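Local coordinates for protein metallo-beta-lactamase (Pseudomonas stutzeri, PDB 4ZEJ) that probably hydrolyses beta-lactam antibiotics to substituted beta-amino acids as a periplasmic class B metallo-beta-lactamase with two zinc ions, at residues Asn184-Tyr189 with Leu207-Lys212; Lys10-Ile15 with Glu191-Ile196; Thr95-Ser100 with Glu111-Thr116; Gly41-Val46 with Asn65-Leu70; Asp1-Leu6 with Tyr21-Gly26. One frame throughout, in Å; residues are numbered along the deposited sequence.

Interaction 1. Residues Asn184-Tyr189 with Leu207-Lys212; sequences NALSRY and LLKHTK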
# COMPACT_ATOMS: atom_id res chain seq x y z
N ASN A 184 -8.95 12.80 9.17
CA ASN A 184 -8.57 13.54 7.96
C ASN A 184 -8.92 12.77 6.69
O ASN A 184 -9.49 13.35 5.75
CB ASN A 184 -7.07 13.87 7.94
CG ASN A 184 -6.65 14.82 9.05
OD1 ASN A 184 -7.44 15.62 9.55
ND2 ASN A 184 -5.36 14.76 9.42
N ALA A 185 -8.60 11.47 6.68
CA ALA A 185 -8.91 10.61 5.55
C ALA A 185 -10.41 10.41 5.38
O ALA A 185 -10.90 10.44 4.26
CB ALA A 185 -8.21 9.26 5.69
N LEU A 186 -11.13 10.25 6.50
CA LEU A 186 -12.60 10.13 6.47
C LEU A 186 -13.25 11.38 5.85
O LEU A 186 -14.11 11.26 4.99
CB LEU A 186 -13.18 9.88 7.86
CG LEU A 186 -13.04 8.45 8.39
CD1 LEU A 186 -13.10 8.43 9.92
CD2 LEU A 186 -14.13 7.56 7.80
N SER A 187 -12.81 12.55 6.28
CA SER A 187 -13.35 13.82 5.77
C SER A 187 -13.04 14.05 4.28
O SER A 187 -13.87 14.61 3.55
CB SER A 187 -12.81 14.98 6.60
OG SER A 187 -13.26 14.88 7.94
N ARG A 188 -11.85 13.65 3.84
CA ARG A 188 -11.41 13.86 2.46
C ARG A 188 -12.05 12.88 1.45
O ARG A 188 -12.36 13.27 0.31
CB ARG A 188 -9.89 13.79 2.36
CG ARG A 188 -9.31 14.17 1.00
CD ARG A 188 -7.80 14.11 1.04
NE ARG A 188 -7.19 14.36 -0.27
CZ ARG A 188 -6.93 15.56 -0.79
NH1 ARG A 188 -7.23 16.68 -0.13
NH2 ARG A 188 -6.36 15.65 -1.99
N TYR A 189 -12.25 11.63 1.88
CA TYR A 189 -12.68 10.55 0.98
C TYR A 189 -14.08 10.02 1.27
O TYR A 189 -14.31 8.81 1.31
CB TYR A 189 -11.64 9.42 1.02
CG TYR A 189 -10.30 9.90 0.55
CD1 TYR A 189 -9.21 9.97 1.42
CD2 TYR A 189 -10.12 10.32 -0.77
CE1 TYR A 189 -7.98 10.42 0.98
CE2 TYR A 189 -8.89 10.78 -1.21
CZ TYR A 189 -7.82 10.82 -0.33
OH TYR A 189 -6.61 11.28 -0.77
N LEU A 207 -13.90 0.47 7.47
CA LEU A 207 -12.53 0.16 7.89
C LEU A 207 -11.83 1.38 8.50
O LEU A 207 -11.10 1.25 9.47
CB LEU A 207 -11.69 -0.42 6.75
CG LEU A 207 -11.83 -1.92 6.55
CD1 LEU A 207 -13.20 -2.26 6.01
CD2 LEU A 207 -10.74 -2.41 5.59
N LEU A 208 -12.04 2.55 7.92
CA LEU A 208 -11.45 3.79 8.48
C LEU A 208 -12.07 4.16 9.83
O LEU A 208 -11.35 4.60 10.74
CB LEU A 208 -11.56 4.97 7.50
CG LEU A 208 -10.40 5.18 6.53
CD1 LEU A 208 -10.81 6.20 5.48
CD2 LEU A 208 -9.19 5.68 7.30
N LYS A 209 -13.38 3.96 9.98
CA LYS A 209 -14.05 4.23 11.28
C LYS A 209 -13.56 3.28 12.38
O LYS A 209 -13.35 3.69 13.51
CB LYS A 209 -15.57 4.14 11.14
CG LYS A 209 -16.06 5.03 9.99
CD LYS A 209 -17.50 5.37 10.06
CE LYS A 209 -17.74 6.53 11.00
NZ LYS A 209 -19.19 6.74 11.08
N HIS A 210 -13.38 2.01 12.03
CA HIS A 210 -12.83 1.02 12.96
C HIS A 210 -11.38 1.36 13.34
O HIS A 210 -11.01 1.30 14.51
CB HIS A 210 -12.91 -0.39 12.36
CG HIS A 210 -12.33 -1.46 13.22
ND1 HIS A 210 -12.72 -1.65 14.53
CD2 HIS A 210 -11.42 -2.43 12.95
CE1 HIS A 210 -12.05 -2.68 15.04
NE2 HIS A 210 -11.26 -3.17 14.10
N THR A 211 -10.57 1.69 12.34
CA THR A 211 -9.17 2.07 12.57
C THR A 211 -9.10 3.28 13.52
O THR A 211 -8.33 3.28 14.48
CB THR A 211 -8.45 2.38 11.25
OG1 THR A 211 -8.47 1.21 10.42
CG2 THR A 211 -7.00 2.81 11.48
N LYS A 212 -9.90 4.30 13.24
CA LYS A 212 -10.01 5.47 14.12
C LYS A 212 -10.31 5.07 15.57
O LYS A 212 -9.62 5.50 16.50
CB LYS A 212 -11.06 6.45 13.60
CG LYS A 212 -11.17 7.69 14.46
CD LYS A 212 -12.01 8.77 13.80
CE LYS A 212 -12.01 10.03 14.63
NZ LYS A 212 -12.94 9.93 15.79
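Leu186 and Leu208 meet where two nearly antiparallel helices, 175-188 and 206-218, pack together in the alpha-beta/beta-alpha fold of the metallo-beta-lactamases. The short axes lie 10.1 Å apart and their directions differ by 157°, so the side chains alone bridge the gap. Leu186 carries most of the contact. With CG beside its backbone N and anti to the carbonyl carbon (chi1 -77°), it reaches across to helix 206-218 and slides past Leu208 in the opposite direction, Leu186 CD2 lying 3.7 Å from Leu208 CB. Its two methyls then part company: CD2 also touches Lys209 CG at 3.9 Å, while CD1 meets Lys212 CD. Both lysines cross Leu186 at about a right angle and offer it their aliphatic carbons rather than their charges. The chain of Lys212 leaves with CG anti to the backbone N (chi1 -178°), runs straight over Leu186 CD1 and bends only at its last torsion; its ammonium group forms a salt bridge with Glu216. On the more buried side Leu208 also touches Leu153 of strand 152-156, which ties the helix pair to the sheet beneath. The ring of Tyr189, the first residue beyond helix 175-188, meets that of Trp146 in the same sheet, the planes inclined. Leu208 straddles the small side chain of Ala185, both methyls, CD1 and CD2, standing 4.0 Å from Ala185 CB.

Interaction 2. Residues Lys10-Ile15 with Glu191-Ile196; sequences KVKENI and EAQIVI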
# COMPACT_ATOMS: atom_id res chain seq x y z
N LYS A 10 -9.42 -10.27 -8.97
CA LYS A 10 -10.10 -9.04 -9.39
C LYS A 10 -10.94 -8.47 -8.25
O LYS A 10 -11.67 -9.21 -7.61
CB LYS A 10 -10.99 -9.31 -10.60
CG LYS A 10 -11.57 -8.06 -11.26
CD LYS A 10 -12.32 -8.44 -12.52
CE LYS A 10 -13.08 -7.29 -13.12
NZ LYS A 10 -13.89 -7.74 -14.30
N VAL A 11 -10.84 -7.16 -8.02
CA VAL A 11 -11.71 -6.44 -7.07
C VAL A 11 -12.93 -5.89 -7.81
O VAL A 11 -14.08 -6.10 -7.42
CB VAL A 11 -10.96 -5.28 -6.38
CG1 VAL A 11 -11.87 -4.52 -5.43
CG2 VAL A 11 -9.73 -5.81 -5.65
N LYS A 12 -12.65 -5.16 -8.88
CA LYS A 12 -13.68 -4.66 -9.79
C LYS A 12 -13.00 -4.38 -11.13
O LYS A 12 -11.79 -4.62 -11.27
CB LYS A 12 -14.37 -3.41 -9.22
CG LYS A 12 -13.48 -2.18 -9.05
CD LYS A 12 -14.21 -1.03 -8.35
CE LYS A 12 -15.34 -0.44 -9.17
NZ LYS A 12 -15.95 0.76 -8.52
N GLU A 13 -13.77 -3.88 -12.10
CA GLU A 13 -13.21 -3.54 -13.42
C GLU A 13 -11.91 -2.75 -13.24
O GLU A 13 -11.87 -1.75 -12.51
CB GLU A 13 -14.20 -2.72 -14.26
CG GLU A 13 -13.71 -2.40 -15.68
CD GLU A 13 -14.63 -1.49 -16.46
OE1 GLU A 13 -15.57 -0.93 -15.86
OE2 GLU A 13 -14.43 -1.32 -17.68
N ASN A 14 -10.85 -3.23 -13.89
CA ASN A 14 -9.56 -2.56 -13.94
C ASN A 14 -8.74 -2.57 -12.64
O ASN A 14 -7.67 -1.97 -12.61
CB ASN A 14 -9.69 -1.12 -14.49
CG ASN A 14 -10.05 -1.08 -15.96
OD1 ASN A 14 -9.57 -1.90 -16.73
ND2 ASN A 14 -10.88 -0.12 -16.35
N ILE A 15 -9.20 -3.27 -11.61
CA ILE A 15 -8.52 -3.25 -10.30
C ILE A 15 -8.32 -4.66 -9.79
O ILE A 15 -9.28 -5.43 -9.62
CB ILE A 15 -9.31 -2.43 -9.24
CG1 ILE A 15 -9.58 -1.00 -9.74
CG2 ILE A 15 -8.58 -2.44 -7.90
CD1 ILE A 15 -8.37 -0.11 -9.91
N GLU A 191 -16.49 9.98 -0.77
CA GLU A 191 -16.89 9.21 -1.97
C GLU A 191 -16.44 7.73 -1.98
O GLU A 191 -16.87 6.98 -2.85
CB GLU A 191 -16.31 9.85 -3.25
CG GLU A 191 -16.96 11.14 -3.71
CD GLU A 191 -16.40 11.63 -5.05
OE1 GLU A 191 -15.43 11.02 -5.57
OE2 GLU A 191 -16.91 12.62 -5.60
N ALA A 192 -15.53 7.33 -1.08
CA ALA A 192 -14.94 6.00 -1.16
C ALA A 192 -16.00 4.92 -1.01
O ALA A 192 -16.76 4.94 -0.03
CB ALA A 192 -13.85 5.82 -0.10
N GLN A 193 -16.07 4.03 -1.99
CA GLN A 193 -16.99 2.88 -1.96
C GLN A 193 -16.29 1.62 -1.44
O GLN A 193 -16.93 0.75 -0.87
CB GLN A 193 -17.57 2.63 -3.35
CG GLN A 193 -18.53 3.73 -3.81
CD GLN A 193 -18.99 3.59 -5.25
OE1 GLN A 193 -18.82 2.55 -5.87
NE2 GLN A 193 -19.61 4.64 -5.77
N ILE A 194 -14.98 1.53 -1.68
CA ILE A 194 -14.19 0.38 -1.27
C ILE A 194 -12.94 0.94 -0.61
O ILE A 194 -12.31 1.87 -1.12
CB ILE A 194 -13.81 -0.51 -2.48
CG1 ILE A 194 -15.07 -1.11 -3.12
CG2 ILE A 194 -12.80 -1.60 -2.06
CD1 ILE A 194 -14.84 -1.82 -4.45
N VAL A 195 -12.59 0.36 0.54
CA VAL A 195 -11.34 0.64 1.21
C VAL A 195 -10.56 -0.66 1.36
O VAL A 195 -11.10 -1.68 1.80
CB VAL A 195 -11.57 1.27 2.60
CG1 VAL A 195 -10.24 1.46 3.31
CG2 VAL A 195 -12.31 2.60 2.45
N ILE A 196 -9.29 -0.60 0.98
CA ILE A 196 -8.41 -1.75 1.00
C ILE A 196 -7.32 -1.56 2.08
O ILE A 196 -6.53 -0.62 2.02
CB ILE A 196 -7.82 -2.00 -0.42
CG1 ILE A 196 -9.02 -2.20 -1.39
CG2 ILE A 196 -6.85 -3.20 -0.42
CD1 ILE A 196 -8.73 -2.55 -2.80
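Val11 and Lys12 close over the end of Ile194 from the other sheet. Ile194 CD1 is the shared point of contact, 4.1 Å from Val11 CG1 and 4.0 Å from Lys12 CD, each of the two side chains running past the isoleucine in the direction opposite to it. More loosely, Val11 CG2 faces Ile196 CD1 at 4.4 Å. Lys12 holds CG between its backbone N and carbonyl carbon (chi1 64°), laying its methylenes over Ile194; its ammonium group is hydrogen-bonded to Ser150 O. Two neighbouring side chains can face the same way because of the backbone: Val11 and Lys12 both lie opposite Ile15 in a classic beta bulge, with Val11 N bonded to Ile15 O at 2.8 Å and Lys12 N only weakly to the same oxygen. A type II turn from Lys12 to Ile15 closes the loop. Farther out, Ile152 lies against Lys12, Ile15 and Ile194, and Ile202 against Val11 and Ile196. Edge strands of two different sheets thus meet by side chains alone, as in the beta-sandwich core of the metallo-beta-lactamase fold.

Interaction 3. Residues Thr95-Ser100 with Glu111-Thr116; sequences TYATTS and EPAKYT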
# COMPACT_ATOMS: atom_id res chain seq x y z
N THR A 95 10.20 3.02 -10.05
CA THR A 95 9.69 2.90 -8.70
C THR A 95 9.55 4.28 -8.10
O THR A 95 10.37 5.18 -8.37
CB THR A 95 10.62 2.05 -7.83
OG1 THR A 95 11.94 2.61 -7.89
CG2 THR A 95 10.66 0.59 -8.29
N TYR A 96 8.50 4.46 -7.29
CA TYR A 96 8.15 5.74 -6.68
C TYR A 96 7.91 5.55 -5.19
O TYR A 96 7.36 4.53 -4.75
CB TYR A 96 6.86 6.31 -7.28
CG TYR A 96 6.95 6.70 -8.72
CD1 TYR A 96 6.74 5.76 -9.73
CD2 TYR A 96 7.27 8.00 -9.09
CE1 TYR A 96 6.84 6.11 -11.07
CE2 TYR A 96 7.38 8.36 -10.42
CZ TYR A 96 7.16 7.41 -11.40
OH TYR A 96 7.26 7.78 -12.72
N ALA A 97 8.30 6.55 -4.42
CA ALA A 97 7.98 6.65 -3.02
C ALA A 97 8.08 8.11 -2.61
O ALA A 97 8.71 8.92 -3.33
CB ALA A 97 8.92 5.80 -2.19
N THR A 98 7.51 8.47 -1.47
CA THR A 98 7.60 9.85 -0.98
C THR A 98 9.00 10.16 -0.47
O THR A 98 9.80 9.25 -0.20
CB THR A 98 6.63 10.14 0.17
OG1 THR A 98 6.97 9.31 1.30
CG2 THR A 98 5.18 9.92 -0.25
N THR A 99 9.27 11.46 -0.32
CA THR A 99 10.49 11.97 0.32
C THR A 99 10.76 11.29 1.66
O THR A 99 11.87 10.80 1.90
CB THR A 99 10.38 13.50 0.54
OG1 THR A 99 10.12 14.14 -0.71
CG2 THR A 99 11.66 14.09 1.13
N SER A 100 9.73 11.24 2.51
CA SER A 100 9.87 10.67 3.85
C SER A 100 10.16 9.17 3.78
O SER A 100 11.05 8.68 4.47
CB SER A 100 8.63 10.93 4.69
OG SER A 100 8.80 10.44 6.02
N GLU A 111 17.33 -0.28 -0.44
CA GLU A 111 17.29 0.29 -1.77
C GLU A 111 16.13 1.30 -1.87
O GLU A 111 15.01 0.93 -1.57
CB GLU A 111 17.09 -0.84 -2.77
CG GLU A 111 17.60 -0.55 -4.14
CD GLU A 111 19.11 -0.37 -4.15
OE1 GLU A 111 19.54 0.76 -4.40
OE2 GLU A 111 19.85 -1.35 -3.87
N PRO A 112 16.41 2.56 -2.23
CA PRO A 112 15.33 3.54 -2.33
C PRO A 112 14.61 3.45 -3.66
O PRO A 112 15.14 2.86 -4.61
CB PRO A 112 16.06 4.89 -2.20
CG PRO A 112 17.40 4.62 -2.77
CD PRO A 112 17.73 3.19 -2.46
N ALA A 113 13.42 4.03 -3.74
CA ALA A 113 12.72 4.15 -5.01
C ALA A 113 13.51 5.09 -5.93
O ALA A 113 14.23 5.96 -5.45
CB ALA A 113 11.30 4.66 -4.80
N LYS A 114 13.42 4.88 -7.23
CA LYS A 114 14.18 5.69 -8.20
C LYS A 114 13.68 7.14 -8.23
O LYS A 114 14.48 8.06 -8.43
CB LYS A 114 14.14 5.08 -9.60
CG LYS A 114 14.84 5.93 -10.66
CD LYS A 114 14.93 5.26 -12.01
CE LYS A 114 15.57 6.19 -13.03
NZ LYS A 114 15.06 5.92 -14.40
N TYR A 115 12.38 7.32 -8.08
CA TYR A 115 11.75 8.64 -8.11
C TYR A 115 11.09 8.97 -6.78
O TYR A 115 10.53 8.09 -6.10
CB TYR A 115 10.71 8.69 -9.21
CG TYR A 115 11.27 8.44 -10.59
CD1 TYR A 115 12.05 9.40 -11.22
CD2 TYR A 115 11.02 7.24 -11.26
CE1 TYR A 115 12.57 9.18 -12.48
CE2 TYR A 115 11.54 7.01 -12.53
CZ TYR A 115 12.32 7.99 -13.13
OH TYR A 115 12.84 7.78 -14.39
N THR A 116 11.13 10.26 -6.44
CA THR A 116 10.59 10.76 -5.17
C THR A 116 9.35 11.62 -5.43
O THR A 116 9.36 12.49 -6.30
CB THR A 116 11.67 11.56 -4.40
OG1 THR A 116 12.74 10.68 -4.06
CG2 THR A 116 11.11 12.15 -3.13
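Tyr96 pairs with Tyr115 and Ala97 with Thr116 in a short parallel ladder, the two strands of a beta-alpha-beta unit whose helix is 99-107. Tyr115 uses both backbone polar atoms: its N donates to Thr95 O at 3.0 Å, and its O accepts from Ala97 N at 3.2 Å, each donor lying nearly along the C=O axis. Tyr115 O also receives the CA-H of Tyr96. A side chain extends the ladder. Thr95 OG1, held between its backbone N and carbonyl carbon (chi1 54°), accepts from Lys114 N at 2.8 Å in a nearly straight bond (166°) and is also hydrogen-bonded to Asn89 OD1. Ala113 N is taken up by Asn102 OD1 of the crossover helix, while Ala113 CB packs against Ala97 CB. The extended Lys114 chain has its CG over the centre of one face of the Tyr115 ring, and its ammonium group donates to Tyr115 OH. Against Tyr96 the Tyr115 ring is tilted by 26° and slid so far that they barely overlap, Tyr115 CB lying 3.5 Å from Tyr96 CD2.

Interaction 4. Residues Gly41-Val46 with Asn65-Leu70; sequences GNAFIV and NGYELL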
# COMPACT_ATOMS: atom_id res chain seq x y z
N GLY A 41 -4.86 0.10 -21.29
CA GLY A 41 -3.68 -0.70 -21.65
C GLY A 41 -2.43 -0.53 -20.78
O GLY A 41 -1.44 -1.24 -20.98
N ASN A 42 -2.47 0.39 -19.82
CA ASN A 42 -1.35 0.62 -18.88
C ASN A 42 -1.65 -0.03 -17.54
O ASN A 42 -2.81 -0.19 -17.20
CB ASN A 42 -1.15 2.12 -18.65
CG ASN A 42 -0.83 2.86 -19.93
OD1 ASN A 42 0.04 2.43 -20.69
ND2 ASN A 42 -1.52 3.97 -20.17
N ALA A 43 -0.60 -0.41 -16.81
CA ALA A 43 -0.70 -0.97 -15.45
C ALA A 43 0.23 -0.21 -14.51
O ALA A 43 1.29 0.25 -14.91
CB ALA A 43 -0.33 -2.45 -15.44
N PHE A 44 -0.20 -0.09 -13.26
CA PHE A 44 0.61 0.50 -12.22
C PHE A 44 0.44 -0.33 -10.95
O PHE A 44 -0.67 -0.75 -10.62
CB PHE A 44 0.21 1.96 -11.99
CG PHE A 44 1.29 2.79 -11.35
CD1 PHE A 44 2.23 3.45 -12.14
CD2 PHE A 44 1.38 2.90 -9.98
CE1 PHE A 44 3.23 4.22 -11.56
CE2 PHE A 44 2.39 3.67 -9.39
CZ PHE A 44 3.31 4.32 -10.18
N ILE A 45 1.56 -0.56 -10.26
CA ILE A 45 1.57 -1.38 -9.05
C ILE A 45 1.48 -0.48 -7.82
O ILE A 45 2.24 0.47 -7.70
CB ILE A 45 2.86 -2.26 -9.00
CG1 ILE A 45 2.83 -3.31 -10.13
CG2 ILE A 45 2.99 -2.95 -7.65
CD1 ILE A 45 4.18 -3.93 -10.44
N VAL A 46 0.55 -0.77 -6.90
CA VAL A 46 0.46 -0.09 -5.61
C VAL A 46 0.95 -1.08 -4.56
O VAL A 46 0.26 -2.06 -4.25
CB VAL A 46 -0.97 0.42 -5.29
CG1 VAL A 46 -0.99 1.16 -3.95
CG2 VAL A 46 -1.49 1.33 -6.40
N ASN A 65 -0.34 -10.51 -19.95
CA ASN A 65 -1.65 -9.95 -20.31
C ASN A 65 -1.62 -8.68 -21.17
O ASN A 65 -2.67 -8.07 -21.42
CB ASN A 65 -2.49 -9.75 -19.05
CG ASN A 65 -2.97 -11.06 -18.48
OD1 ASN A 65 -3.96 -11.63 -18.97
ND2 ASN A 65 -2.26 -11.58 -17.49
N GLY A 66 -0.44 -8.31 -21.65
CA GLY A 66 -0.29 -7.28 -22.67
C GLY A 66 -0.30 -5.85 -22.16
O GLY A 66 -0.39 -4.92 -22.96
N TYR A 67 -0.18 -5.66 -20.85
CA TYR A 67 -0.22 -4.33 -20.26
C TYR A 67 1.15 -3.70 -20.22
O TYR A 67 2.16 -4.39 -19.99
CB TYR A 67 -0.78 -4.36 -18.84
CG TYR A 67 -2.22 -4.81 -18.75
CD1 TYR A 67 -3.23 -4.10 -19.39
CD2 TYR A 67 -2.56 -5.95 -18.01
CE1 TYR A 67 -4.55 -4.52 -19.32
CE2 TYR A 67 -3.88 -6.36 -17.92
CZ TYR A 67 -4.87 -5.65 -18.58
OH TYR A 67 -6.18 -6.06 -18.49
N GLU A 68 1.18 -2.38 -20.41
CA GLU A 68 2.39 -1.60 -20.28
C GLU A 68 2.59 -1.17 -18.83
O GLU A 68 1.77 -0.43 -18.29
CB GLU A 68 2.33 -0.36 -21.16
CG GLU A 68 3.68 0.28 -21.39
CD GLU A 68 4.68 -0.72 -21.91
OE1 GLU A 68 4.42 -1.35 -22.96
OE2 GLU A 68 5.73 -0.91 -21.24
N LEU A 69 3.68 -1.62 -18.21
CA LEU A 69 3.89 -1.38 -16.78
C LEU A 69 4.57 -0.05 -16.58
O LEU A 69 5.75 0.09 -16.89
CB LEU A 69 4.70 -2.51 -16.15
CG LEU A 69 4.99 -2.41 -14.65
CD1 LEU A 69 3.72 -2.22 -13.82
CD2 LEU A 69 5.75 -3.65 -14.23
N LEU A 70 3.83 0.92 -16.08
CA LEU A 70 4.34 2.28 -15.87
C LEU A 70 5.14 2.44 -14.58
O LEU A 70 5.84 3.45 -14.41
CB LEU A 70 3.18 3.28 -15.90
CG LEU A 70 2.42 3.39 -17.22
CD1 LEU A 70 1.35 4.46 -17.09
CD2 LEU A 70 3.35 3.70 -18.37
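Gly41 and Ala43 give the backbone bonds that join strand 42-46 to the parallel strand 68-73. Glu68 N donates to Gly41 O at 2.9 Å, in the carbonyl plane and almost straight (171°). Glu68 O then takes Ala43 N at 2.8 Å from above its carbonyl plane, and Leu70 N closes the ladder on Ala43 O. The same oxygens also receive CA-H contacts, Gly41 O from Tyr67 and Glu68 O from Asn42.

Apolar contacts lie on both faces. On the face of Ala43 and Leu69, Ala43 CB touches Tyr67 CB at 3.9 Å, and Leu69, with CG anti to the backbone N (chi1 -180°), brings CD1 to within 3.8 Å of Ile45 CD1. Ile62 of helix 52-64 covers Ala43, Ile45 and Tyr67 here. Elsewhere Leu70 CB stands at the edge of the Phe44 ring, 3.9 Å from CD1, the two side chains crossing at about a right angle, while Leu70 CD1 lies against Asn42 CB.

Polar and aromatic groups gather at the chain turn. The Tyr67 ring presents its edge to Gly41 O, 3.7 Å from CD1, and has Asn65 O over the centre of one face. Gly66, at positive phi, ends helix 52-64 in a Schellman motif and turns the chain into its strand. The whole is a beta-alpha-beta crossover, strand 42-46, helix 52-64 and strand 68-73.

Interaction 5. Residues Asp1-Leu6 with Tyr21-Gly26; sequences DEVPEL and YSRVNG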
# COMPACT_ATOMS: atom_id res chain seq x y z
N ASP A 1 9.04 -23.54 7.20
CA ASP A 1 9.27 -22.19 6.57
C ASP A 1 8.69 -21.98 5.14
O ASP A 1 8.93 -20.93 4.55
CB ASP A 1 10.78 -21.84 6.61
CG ASP A 1 11.17 -21.05 7.85
OD1 ASP A 1 10.78 -19.86 7.96
OD2 ASP A 1 11.91 -21.59 8.71
N GLU A 2 7.92 -22.92 4.60
CA GLU A 2 7.22 -22.74 3.32
C GLU A 2 6.23 -21.56 3.42
O GLU A 2 5.64 -21.33 4.48
CB GLU A 2 6.46 -24.01 2.96
CG GLU A 2 5.65 -24.01 1.65
CD GLU A 2 4.92 -25.33 1.39
OE1 GLU A 2 4.14 -25.40 0.39
OE2 GLU A 2 5.12 -26.31 2.16
N VAL A 3 6.07 -20.82 2.33
CA VAL A 3 5.01 -19.82 2.21
C VAL A 3 4.22 -20.05 0.93
O VAL A 3 4.76 -20.62 -0.03
CB VAL A 3 5.53 -18.36 2.23
CG1 VAL A 3 6.31 -18.10 3.51
CG2 VAL A 3 6.38 -18.04 0.99
N PRO A 4 2.95 -19.60 0.90
CA PRO A 4 2.19 -19.68 -0.35
C PRO A 4 2.79 -18.81 -1.44
O PRO A 4 3.54 -17.87 -1.15
CB PRO A 4 0.80 -19.17 0.04
CG PRO A 4 0.73 -19.32 1.53
CD PRO A 4 2.13 -19.09 2.01
N GLU A 5 2.43 -19.11 -2.69
CA GLU A 5 2.79 -18.27 -3.83
C GLU A 5 1.91 -17.01 -3.83
O GLU A 5 0.87 -16.97 -3.17
CB GLU A 5 2.57 -19.02 -5.15
CG GLU A 5 3.32 -20.35 -5.31
CD GLU A 5 4.83 -20.22 -5.46
OE1 GLU A 5 5.53 -21.24 -5.27
OE2 GLU A 5 5.34 -19.11 -5.77
N LEU A 6 2.32 -16.00 -4.59
CA LEU A 6 1.48 -14.83 -4.85
C LEU A 6 0.19 -15.26 -5.53
O LEU A 6 0.20 -16.18 -6.35
CB LEU A 6 2.21 -13.86 -5.80
CG LEU A 6 1.46 -12.56 -6.16
CD1 LEU A 6 2.05 -11.32 -5.53
CD2 LEU A 6 1.41 -12.38 -7.66
N TYR A 21 2.86 -13.27 0.99
CA TYR A 21 3.10 -13.60 2.38
C TYR A 21 4.56 -13.56 2.81
O TYR A 21 5.48 -13.70 1.98
CB TYR A 21 2.61 -15.01 2.66
CG TYR A 21 1.16 -15.34 2.40
CD1 TYR A 21 0.26 -15.43 3.46
CD2 TYR A 21 0.69 -15.66 1.12
CE1 TYR A 21 -1.06 -15.82 3.26
CE2 TYR A 21 -0.63 -16.02 0.90
CZ TYR A 21 -1.50 -16.11 1.99
OH TYR A 21 -2.80 -16.51 1.81
N SER A 22 4.77 -13.41 4.11
CA SER A 22 6.08 -13.66 4.73
C SER A 22 5.89 -14.25 6.10
O SER A 22 4.86 -14.02 6.74
CB SER A 22 6.89 -12.38 4.81
OG SER A 22 8.20 -12.63 5.29
N ARG A 23 6.86 -15.04 6.55
CA ARG A 23 6.89 -15.49 7.94
C ARG A 23 7.67 -14.46 8.75
O ARG A 23 8.84 -14.24 8.47
CB ARG A 23 7.50 -16.88 8.05
CG ARG A 23 6.57 -17.96 7.52
CD ARG A 23 7.23 -19.31 7.58
NE ARG A 23 6.41 -20.41 7.07
CZ ARG A 23 5.63 -21.21 7.80
NH1 ARG A 23 5.47 -21.02 9.12
NH2 ARG A 23 4.98 -22.22 7.21
N VAL A 24 7.00 -13.81 9.71
CA VAL A 24 7.58 -12.73 10.52
C VAL A 24 7.70 -13.21 11.96
O VAL A 24 6.75 -13.76 12.52
CB VAL A 24 6.68 -11.47 10.49
CG1 VAL A 24 7.29 -10.34 11.33
CG2 VAL A 24 6.45 -11.03 9.04
N ASN A 25 8.86 -12.99 12.57
CA ASN A 25 9.08 -13.38 13.97
C ASN A 25 7.99 -12.81 14.87
O ASN A 25 7.70 -11.61 14.80
CB ASN A 25 10.46 -12.93 14.46
CG ASN A 25 11.58 -13.83 13.97
OD1 ASN A 25 11.33 -14.93 13.48
ND2 ASN A 25 12.82 -13.37 14.11
N GLY A 26 7.38 -13.68 15.67
CA GLY A 26 6.32 -13.28 16.61
C GLY A 26 4.90 -13.24 16.05
O GLY A 26 3.94 -13.14 16.83
O HOH W 1 3.52 -15.09 -1.11
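Pro4 packs over one face of the Tyr21 ring, forming the close-packed part of this surface contact. Its CG, offset toward the rim, lies 3.8 Å from the centroid of the Tyr21 ring in a CH-pi contact, and its CB comes to 3.6 Å from Tyr21 CE2. The ring is turned there with CG beside the backbone N (chi1 -58°), and its hydroxyl is hydrogen-bonded to Arg7. A water also joins the two segments, donating to Pro4 O at 2.8 Å and accepting from Tyr21 N. Toward the chain end the contact becomes polar and more exposed. Arg23, extended from CG to NE, grips Glu2 O side-on: NE and NH2 both donate to that one oxygen at 2.9 Å, which lies close to the guanidinium plane. NH2 arrives in the carbonyl plane, NE from above it. Asp1 OD1 is 4.5 Å from Arg23 NE and well out of the guanidinium plane, too far for a salt bridge. The N-terminal segment thus runs beside strand 15-24 before entering strand 7-12, its Glu5 salt-bridged to Arg53 of helix 52-64.

In the fold
Interactions 3 and 4 belong to one sheet and touch, Tyr96 CD1 packing on Phe44 CZ at 3.7 Å, which brings the two beta-alpha-beta units into side-chain contact. Interaction 5 lies on the antiparallel half of that sheet, and strand 7-12 leads from it to interaction 2, which joins the sheet to the other one. From there Leu207 CD2 of interaction 1 rests on Val195 O at 3.9 Å. The two zinc ions, held by His76, His78 and His138 and by Asp80, Cys157 and His199, lie near several contacts: Thr98 is about 7 Å from His76, Ile196 and Tyr21 each about 9 Å from His199, side chain to side chain. Interaction 4 is remote.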